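Local coordinates for protein actinorhodin polyketide putative beta-ketoacyl synthase 2 (Streptomyces coelicolor A3, PDB 1TQY) that serves as the chain length factor of the actinorhodin polyketide synthase, a member of the beta-ketoacyl synthase family, and probably takes part in polyketide chain assembly, at residues V43-A56 with L199-I213. Numbering follows the deposited sequence.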
ATOM      1  N   VAL B  43     -10.064 -12.260  24.697  1.00 27.50           N
ATOM      2  CA  VAL B  43      -8.878 -11.457  24.472  1.00 28.88           C
ATOM      3  C   VAL B  43      -8.221 -11.328  25.835  1.00 29.50           C
ATOM      4  O   VAL B  43      -8.887 -11.026  26.828  1.00 29.38           O
ATOM      5  CB  VAL B  43      -9.230 -10.050  23.931  1.00 30.42           C
ATOM      6  CG1 VAL B  43      -7.968  -9.213  23.798  1.00 29.91           C
ATOM      7  CG2 VAL B  43      -9.915 -10.173  22.567  1.00 31.28           C
ATOM      8  N   THR B  44      -6.917 -11.574  25.880  1.00 29.18           N
ATOM      9  CA  THR B  44      -6.166 -11.520  27.123  1.00 28.06           C
ATOM     10  C   THR B  44      -5.061 -10.469  27.048  1.00 27.99           C
ATOM     11  O   THR B  44      -4.355 -10.220  28.025  1.00 24.33           O
ATOM     12  CB  THR B  44      -5.568 -12.903  27.425  1.00 28.32           C
ATOM     13  OG1 THR B  44      -4.692 -13.291  26.362  1.00 26.18           O
ATOM     14  CG2 THR B  44      -6.678 -13.945  27.531  1.00 28.61           C
ATOM     15  N   ARG B  45      -4.938  -9.837  25.886  1.00 27.84           N
ATOM     16  CA  ARG B  45      -3.932  -8.803  25.677  1.00 28.70           C
ATOM     17  C   ARG B  45      -4.170  -7.605  26.591  1.00 29.50           C
ATOM     18  O   ARG B  45      -3.269  -6.808  26.832  1.00 29.94           O
ATOM     19  CB  ARG B  45      -3.944  -8.353  24.213  1.00 28.63           C
ATOM     20  CG  ARG B  45      -3.566  -9.446  23.226  1.00 29.23           C
ATOM     21  CD  ARG B  45      -2.146  -9.927  23.471  1.00 29.61           C
ATOM     22  NE  ARG B  45      -1.920 -11.260  22.927  1.00 31.38           N
ATOM     23  CZ  ARG B  45      -1.486 -11.512  21.699  1.00 33.51           C
ATOM     24  NH1 ARG B  45      -1.219 -10.510  20.866  1.00 33.50           N
ATOM     25  NH2 ARG B  45      -1.324 -12.770  21.307  1.00 32.35           N
ATOM     26  N   PHE B  46      -5.397  -7.492  27.096  1.00 28.94           N
ATOM     27  CA  PHE B  46      -5.800  -6.408  27.988  1.00 27.99           C
ATOM     28  C   PHE B  46      -7.169  -6.804  28.535  1.00 28.58           C
ATOM     29  O   PHE B  46      -7.640  -7.898  28.245  1.00 27.89           O
ATOM     30  CB  PHE B  46      -5.872  -5.091  27.211  1.00 26.93           C
ATOM     31  CG  PHE B  46      -6.774  -5.149  26.017  1.00 26.42           C
ATOM     32  CD1 PHE B  46      -8.147  -4.972  26.164  1.00 24.40           C
ATOM     33  CD2 PHE B  46      -6.261  -5.428  24.754  1.00 24.36           C
ATOM     34  CE1 PHE B  46      -9.003  -5.072  25.072  1.00 23.06           C
ATOM     35  CE2 PHE B  46      -7.103  -5.533  23.650  1.00 25.83           C
ATOM     36  CZ  PHE B  46      -8.484  -5.354  23.812  1.00 24.22           C
ATOM     37  N   ASP B  47      -7.803  -5.937  29.319  1.00 29.67           N
ATOM     38  CA  ASP B  47      -9.113  -6.243  29.914  1.00 31.01           C
ATOM     39  C   ASP B  47     -10.289  -5.960  28.971  1.00 30.33           C
ATOM     40  O   ASP B  47     -10.817  -4.852  28.965  1.00 31.17           O
ATOM     41  CB  ASP B  47      -9.291  -5.417  31.200  1.00 32.56           C
ATOM     42  CG  ASP B  47     -10.431  -5.918  32.079  1.00 34.12           C
ATOM     43  OD1 ASP B  47     -11.295  -6.672  31.580  1.00 35.27           O
ATOM     44  OD2 ASP B  47     -10.467  -5.544  33.270  1.00 36.28           O
ATOM     45  N   VAL B  48     -10.710  -6.957  28.194  1.00 30.29           N
ATOM     46  CA  VAL B  48     -11.824  -6.781  27.253  1.00 31.52           C
ATOM     47  C   VAL B  48     -13.216  -6.787  27.861  1.00 32.36           C
ATOM     48  O   VAL B  48     -14.189  -6.464  27.179  1.00 32.07           O
ATOM     49  CB  VAL B  48     -11.868  -7.871  26.155  1.00 32.83           C
ATOM     50  CG1 VAL B  48     -10.983  -7.495  25.011  1.00 34.19           C
ATOM     51  CG2 VAL B  48     -11.496  -9.221  26.740  1.00 34.52           C
ATOM     52  N   SER B  49     -13.325  -7.172  29.126  1.00 33.31           N
ATOM     53  CA  SER B  49     -14.624  -7.224  29.785  1.00 34.10           C
ATOM     54  C   SER B  49     -15.292  -5.865  29.787  1.00 33.87           C
ATOM     55  O   SER B  49     -16.487  -5.756  30.041  1.00 36.40           O
ATOM     56  CB  SER B  49     -14.469  -7.681  31.233  1.00 34.69           C
ATOM     57  OG  SER B  49     -13.837  -6.673  32.009  1.00 35.10           O
ATOM     58  N   ARG B  50     -14.527  -4.818  29.523  1.00 32.78           N
ATOM     59  CA  ARG B  50     -15.121  -3.497  29.528  1.00 33.76           C
ATOM     60  C   ARG B  50     -15.555  -3.030  28.145  1.00 31.98           C
ATOM     61  O   ARG B  50     -16.003  -1.902  27.974  1.00 33.46           O
ATOM     62  CB  ARG B  50     -14.155  -2.501  30.159  1.00 37.48           C
ATOM     63  CG  ARG B  50     -12.776  -2.488  29.540  1.00 41.51           C
ATOM     64  CD  ARG B  50     -11.777  -1.906  30.500  1.00 45.99           C
ATOM     65  NE  ARG B  50     -12.123  -0.533  30.891  1.00 50.10           N
ATOM     66  CZ  ARG B  50     -11.316   0.260  31.591  1.00 52.11           C
ATOM     67  NH1 ARG B  50     -11.702   1.473  31.925  1.00 53.92           N
ATOM     68  NH2 ARG B  50     -10.118  -0.162  31.958  1.00 52.56           N
ATOM     69  N   TYR B  51     -15.424  -3.908  27.157  1.00 28.75           N
ATOM     70  CA  TYR B  51     -15.824  -3.593  25.787  1.00 27.23           C
ATOM     71  C   TYR B  51     -16.890  -4.579  25.309  1.00 27.68           C
ATOM     72  O   TYR B  51     -16.975  -5.701  25.808  1.00 26.07           O
ATOM     73  CB  TYR B  51     -14.612  -3.670  24.860  1.00 25.31           C
ATOM     74  CG  TYR B  51     -13.508  -2.728  25.245  1.00 25.48           C
ATOM     75  CD1 TYR B  51     -13.653  -1.353  25.096  1.00 23.74           C
ATOM     76  CD2 TYR B  51     -12.315  -3.213  25.775  1.00 26.60           C
ATOM     77  CE1 TYR B  51     -12.630  -0.487  25.467  1.00 26.73           C
ATOM     78  CE2 TYR B  51     -11.292  -2.356  26.148  1.00 27.51           C
ATOM     79  CZ  TYR B  51     -11.454  -0.997  25.992  1.00 26.42           C
ATOM     80  OH  TYR B  51     -10.435  -0.155  26.347  1.00 25.17           O
ATOM     81  N   PRO B  52     -17.708  -4.173  24.324  1.00 27.58           N
ATOM     82  CA  PRO B  52     -18.781  -4.999  23.753  1.00 27.92           C
ATOM     83  C   PRO B  52     -18.296  -6.319  23.157  1.00 27.97           C
ATOM     84  O   PRO B  52     -18.876  -7.370  23.405  1.00 27.53           O
ATOM     85  CB  PRO B  52     -19.380  -4.103  22.671  1.00 29.41           C
ATOM     86  CG  PRO B  52     -19.078  -2.728  23.145  1.00 28.07           C
ATOM     87  CD  PRO B  52     -17.688  -2.839  23.705  1.00 27.68           C
ATOM     88  N   ALA B  53     -17.244  -6.257  22.348  1.00 26.24           N
ATOM     89  CA  ALA B  53     -16.688  -7.452  21.729  1.00 24.50           C
ATOM     90  C   ALA B  53     -15.574  -7.952  22.638  1.00 24.70           C
ATOM     91  O   ALA B  53     -14.815  -7.149  23.180  1.00 23.35           O
ATOM     92  CB  ALA B  53     -16.135  -7.117  20.352  1.00 23.69           C
ATOM     93  N   THR B  54     -15.468  -9.269  22.796  1.00 23.96           N
ATOM     94  CA  THR B  54     -14.459  -9.842  23.679  1.00 24.90           C
ATOM     95  C   THR B  54     -13.712 -11.038  23.118  1.00 22.96           C
ATOM     96  O   THR B  54     -12.777 -11.538  23.744  1.00 21.26           O
ATOM     97  CB  THR B  54     -15.100 -10.307  24.991  1.00 27.76           C
ATOM     98  OG1 THR B  54     -16.048 -11.342  24.698  1.00 27.96           O
ATOM     99  CG2 THR B  54     -15.809  -9.161  25.677  1.00 27.27           C
ATOM    100  N   LEU B  55     -14.121 -11.504  21.949  1.00 23.14           N
ATOM    101  CA  LEU B  55     -13.486 -12.672  21.352  1.00 24.63           C
ATOM    102  C   LEU B  55     -12.566 -12.324  20.192  1.00 24.94           C
ATOM    103  O   LEU B  55     -12.858 -11.416  19.418  1.00 24.87           O
ATOM    104  CB  LEU B  55     -14.560 -13.651  20.874  1.00 25.10           C
ATOM    105  CG  LEU B  55     -15.442 -14.335  21.921  1.00 25.37           C
ATOM    106  CD1 LEU B  55     -16.359 -15.322  21.207  1.00 24.56           C
ATOM    107  CD2 LEU B  55     -14.583 -15.072  22.944  1.00 23.72           C
ATOM    108  N   ALA B  56     -11.462 -13.056  20.080  1.00 23.23           N
ATOM    109  CA  ALA B  56     -10.499 -12.839  19.013  1.00 24.94           C
ATOM    110  C   ALA B  56      -9.621 -14.058  18.785  1.00 25.42           C
ATOM    111  O   ALA B  56      -9.511 -14.931  19.648  1.00 25.05           O
ATOM    112  CB  ALA B  56      -9.628 -11.634  19.322  1.00 23.20           C
ATOM    113  N   LEU B 199      -4.421  -6.130  18.378  1.00 26.29           N
ATOM    114  CA  LEU B 199      -4.932  -6.564  19.661  1.00 26.94           C
ATOM    115  C   LEU B 199      -4.515  -5.724  20.856  1.00 27.00           C
ATOM    116  O   LEU B 199      -4.078  -6.251  21.875  1.00 29.80           O
ATOM    117  CB  LEU B 199      -4.555  -8.030  19.892  1.00 26.58           C
ATOM    118  CG  LEU B 199      -5.158  -8.975  18.863  1.00 26.60           C
ATOM    119  CD1 LEU B 199      -4.760 -10.405  19.182  1.00 26.30           C
ATOM    120  CD2 LEU B 199      -6.686  -8.827  18.880  1.00 27.47           C
ATOM    121  N   ASP B 200      -4.641  -4.414  20.717  1.00 25.89           N
ATOM    122  CA  ASP B 200      -4.338  -3.492  21.795  1.00 23.70           C
ATOM    123  C   ASP B 200      -5.687  -2.821  22.007  1.00 23.42           C
ATOM    124  O   ASP B 200      -6.567  -2.928  21.155  1.00 23.16           O
ATOM    125  CB  ASP B 200      -3.314  -2.451  21.362  1.00 20.92           C
ATOM    126  CG  ASP B 200      -3.849  -1.540  20.292  1.00 22.88           C
ATOM    127  OD1 ASP B 200      -4.184  -0.373  20.592  1.00 22.28           O
ATOM    128  OD2 ASP B 200      -3.948  -2.002  19.134  1.00 25.12           O
ATOM    129  N   PRO B 201      -5.871  -2.117  23.132  1.00 22.19           N
ATOM    130  CA  PRO B 201      -7.161  -1.462  23.369  1.00 22.01           C
ATOM    131  C   PRO B 201      -7.665  -0.561  22.231  1.00 22.46           C
ATOM    132  O   PRO B 201      -8.832  -0.639  21.862  1.00 21.46           O
ATOM    133  CB  PRO B 201      -6.917  -0.685  24.655  1.00 20.53           C
ATOM    134  CG  PRO B 201      -5.864  -1.511  25.363  1.00 19.74           C
ATOM    135  CD  PRO B 201      -4.933  -1.864  24.247  1.00 20.61           C
ATOM    136  N   TRP B 202      -6.802   0.294  21.683  1.00 21.17           N
ATOM    137  CA  TRP B 202      -7.218   1.202  20.609  1.00 21.14           C
ATOM    138  C   TRP B 202      -7.543   0.433  19.334  1.00 21.07           C
ATOM    139  O   TRP B 202      -8.599   0.644  18.721  1.00 19.78           O
ATOM    140  CB  TRP B 202      -6.126   2.247  20.342  1.00 21.59           C
ATOM    141  CG  TRP B 202      -6.574   3.430  19.489  1.00 19.94           C
ATOM    142  CD1 TRP B 202      -7.859   3.759  19.125  1.00 18.70           C
ATOM    143  CD2 TRP B 202      -5.725   4.430  18.911  1.00 19.74           C
ATOM    144  NE1 TRP B 202      -7.853   4.902  18.355  1.00 19.59           N
ATOM    145  CE2 TRP B 202      -6.559   5.333  18.205  1.00 19.76           C
ATOM    146  CE3 TRP B 202      -4.336   4.652  18.918  1.00 20.46           C
ATOM    147  CZ2 TRP B 202      -6.051   6.444  17.512  1.00 18.30           C
ATOM    148  CZ3 TRP B 202      -3.831   5.768  18.221  1.00 19.99           C
ATOM    149  CH2 TRP B 202      -4.694   6.641  17.532  1.00 18.71           C
ATOM    150  N   GLY B 203      -6.644  -0.470  18.943  1.00 21.77           N
ATOM    151  CA  GLY B 203      -6.886  -1.272  17.755  1.00 21.11           C
ATOM    152  C   GLY B 203      -8.188  -2.054  17.898  1.00 21.54           C
ATOM    153  O   GLY B 203      -8.931  -2.233  16.936  1.00 20.41           O
ATOM    154  N   TRP B 204      -8.474  -2.499  19.116  1.00 20.13           N
ATOM    155  CA  TRP B 204      -9.680  -3.275  19.397  1.00 21.59           C
ATOM    156  C   TRP B 204     -10.958  -2.447  19.218  1.00 22.33           C
ATOM    157  O   TRP B 204     -11.904  -2.850  18.523  1.00 25.18           O
ATOM    158  CB  TRP B 204      -9.626  -3.805  20.831  1.00 21.94           C
ATOM    159  CG  TRP B 204     -10.702  -4.808  21.125  1.00 21.07           C
ATOM    160  CD1 TRP B 204     -11.746  -4.666  21.995  1.00 18.26           C
ATOM    161  CD2 TRP B 204     -10.864  -6.086  20.501  1.00 19.99           C
ATOM    162  NE1 TRP B 204     -12.556  -5.780  21.945  1.00 19.69           N
ATOM    163  CE2 TRP B 204     -12.037  -6.668  21.037  1.00 19.98           C
ATOM    164  CE3 TRP B 204     -10.133  -6.798  19.537  1.00 19.36           C
ATOM    165  CZ2 TRP B 204     -12.499  -7.926  20.643  1.00 19.90           C
ATOM    166  CZ3 TRP B 204     -10.594  -8.053  19.146  1.00 21.21           C
ATOM    167  CH2 TRP B 204     -11.770  -8.600  19.702  1.00 20.17           C
ATOM    168  N   VAL B 205     -10.964  -1.288  19.858  1.00 21.85           N
ATOM    169  CA  VAL B 205     -12.077  -0.362  19.819  1.00 22.53           C
ATOM    170  C   VAL B 205     -12.280   0.111  18.375  1.00 22.20           C
ATOM    171  O   VAL B 205     -13.410   0.303  17.927  1.00 21.33           O
ATOM    172  CB  VAL B 205     -11.764   0.798  20.853  1.00 23.59           C
ATOM    173  CG1 VAL B 205     -11.771   2.163  20.211  1.00 23.94           C
ATOM    174  CG2 VAL B 205     -12.710   0.709  22.021  1.00 24.23           C
ATOM    175  N   SER B 206     -11.176   0.261  17.644  1.00 22.28           N
ATOM    176  CA  SER B 206     -11.214   0.693  16.248  1.00 22.16           C
ATOM    177  C   SER B 206     -11.945  -0.363  15.407  1.00 22.17           C
ATOM    178  O   SER B 206     -12.799  -0.037  14.579  1.00 20.06           O
ATOM    179  CB  SER B 206      -9.782   0.903  15.725  1.00 23.44           C
ATOM    180  OG  SER B 206      -9.189   2.060  16.323  1.00 22.06           O
ATOM    181  N   GLN B 207     -11.623  -1.635  15.643  1.00 21.25           N
ATOM    182  CA  GLN B 207     -12.259  -2.727  14.918  1.00 21.86           C
ATOM    183  C   GLN B 207     -13.736  -2.777  15.271  1.00 20.95           C
ATOM    184  O   GLN B 207     -14.589  -3.002  14.406  1.00 21.01           O
ATOM    185  CB  GLN B 207     -11.558  -4.057  15.247  1.00 21.35           C
ATOM    186  CG  GLN B 207     -10.110  -4.089  14.759  1.00 23.00           C
ATOM    187  CD  GLN B 207      -9.363  -5.368  15.106  1.00 23.56           C
ATOM    188  OE1 GLN B 207      -9.599  -6.431  14.532  1.00 23.12           O
ATOM    189  NE2 GLN B 207      -8.452  -5.263  16.065  1.00 26.71           N
ATOM    190  N   ILE B 208     -14.046  -2.543  16.539  1.00 19.75           N
ATOM    191  CA  ILE B 208     -15.446  -2.543  16.952  1.00 21.63           C
ATOM    192  C   ILE B 208     -16.212  -1.458  16.182  1.00 22.06           C
ATOM    193  O   ILE B 208     -17.396  -1.618  15.898  1.00 21.16           O
ATOM    194  CB  ILE B 208     -15.598  -2.308  18.469  1.00 20.93           C
ATOM    195  CG1 ILE B 208     -15.114  -3.555  19.234  1.00 21.76           C
ATOM    196  CG2 ILE B 208     -17.065  -2.043  18.814  1.00 21.62           C
ATOM    197  CD1 ILE B 208     -15.418  -3.502  20.720  1.00 19.98           C
ATOM    198  N   ALA B 209     -15.534  -0.355  15.855  1.00 20.65           N
ATOM    199  CA  ALA B 209     -16.175   0.730  15.111  1.00 21.64           C
ATOM    200  C   ALA B 209     -16.608   0.266  13.718  1.00 21.33           C
ATOM    201  O   ALA B 209     -17.395   0.935  13.055  1.00 22.03           O
ATOM    202  CB  ALA B 209     -15.231   1.942  14.985  1.00 21.85           C
ATOM    203  N   SER B 210     -16.086  -0.869  13.265  1.00 20.66           N
ATOM    204  CA  SER B 210     -16.469  -1.390  11.952  1.00 21.10           C
ATOM    205  C   SER B 210     -17.964  -1.614  11.939  1.00 22.77           C
ATOM    206  O   SER B 210     -18.618  -1.503  10.904  1.00 22.30           O
ATOM    207  CB  SER B 210     -15.802  -2.731  11.688  1.00 22.98           C
ATOM    208  OG  SER B 210     -16.272  -3.707  12.605  1.00 22.03           O
ATOM    209  N   GLY B 211     -18.494  -1.956  13.107  1.00 22.74           N
ATOM    210  CA  GLY B 211     -19.912  -2.230  13.238  1.00 22.20           C
ATOM    211  C   GLY B 211     -20.181  -3.655  12.799  1.00 22.93           C
ATOM    212  O   GLY B 211     -21.328  -4.074  12.704  1.00 25.40           O
ATOM    213  N   ARG B 212     -19.122  -4.422  12.567  1.00 20.55           N
ATOM    214  CA  ARG B 212     -19.298  -5.796  12.098  1.00 22.45           C
ATOM    215  C   ARG B 212     -18.681  -6.894  12.952  1.00 22.15           C
ATOM    216  O   ARG B 212     -18.636  -8.061  12.557  1.00 21.70           O
ATOM    217  CB  ARG B 212     -18.773  -5.892  10.663  1.00 23.16           C
ATOM    218  CG  ARG B 212     -19.645  -5.140   9.654  1.00 25.27           C
ATOM    219  CD  ARG B 212     -18.984  -5.004   8.282  1.00 28.44           C
ATOM    220  NE  ARG B 212     -19.857  -4.319   7.310  1.00 32.23           N
ATOM    221  CZ  ARG B 212     -19.481  -3.956   6.083  1.00 33.99           C
ATOM    222  NH1 ARG B 212     -18.247  -4.206   5.657  1.00 31.51           N
ATOM    223  NH2 ARG B 212     -20.337  -3.340   5.287  1.00 35.27           N
ATOM    224  N   ILE B 213     -18.229  -6.527  14.140  1.00 23.78           N
ATOM    225  CA  ILE B 213     -17.596  -7.493  15.020  1.00 24.48           C
ATOM    226  C   ILE B 213     -18.570  -8.205  15.956  1.00 24.40           C
ATOM    227  O   ILE B 213     -19.402  -7.572  16.599  1.00 23.72           O
ATOM    228  CB  ILE B 213     -16.486  -6.794  15.793  1.00 26.92           C
ATOM    229  CG1 ILE B 213     -15.406  -6.396  14.776  1.00 29.82           C
ATOM    230  CG2 ILE B 213     -15.907  -7.690  16.865  1.00 24.28           C
ATOM    231  CD1 ILE B 213     -14.162  -5.877  15.389  1.00 36.24           C
TER
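Trp204 of helix 201-208 plugs into the loop 43-54. At the rim of the indole, Trp204 NE1 donates to Ala53 O (2.9 Å, N-H...O angle 149°); the oxygen lies in the indole plane, although the donor stands above the carbonyl plane. Val43 CG2 sits over the six-membered ring of Trp204, 4.0 Å from its centroid, and Val48 CG1 covers the five-membered ring on the same face, while Ile208 CG1 backs the other. With CG anti to the backbone N (chi1 -170°), the indole leaves the helix toward the loop, and Ala56 CB meets Trp204 CZ3 at 3.7 Å. Phe46 turns its edge to the indole face in an offset edge-to-face pair, planes at 61°, Phe46 CZ lying 3.5 Å from Trp204 CG; Pro201 CA lies over the Phe46 ring centre in a CH-pi contact, opposite Val43 CG1. Tyr51 completes the aromatic cluster by receiving the indole edge, and Tyr51 CE1 touches Val205 CG2 at 3.6 Å; its hydroxyl bonds to the partner protein's backbone. Packing thins outward: exposed Pro52 lays CD against Ile208 CD1 (3.8 Å), and partly exposed Arg45 rests CG on Leu199 CB, Leu199 CD1 over one guanidinium face, while NH2 salt-bridges Glu237. The aromatic cluster pins the loop of the 40-42/55-57 beta hairpin to helix 201-208, within the thiolase-like ketosynthase fold and at the interface with the partner protein.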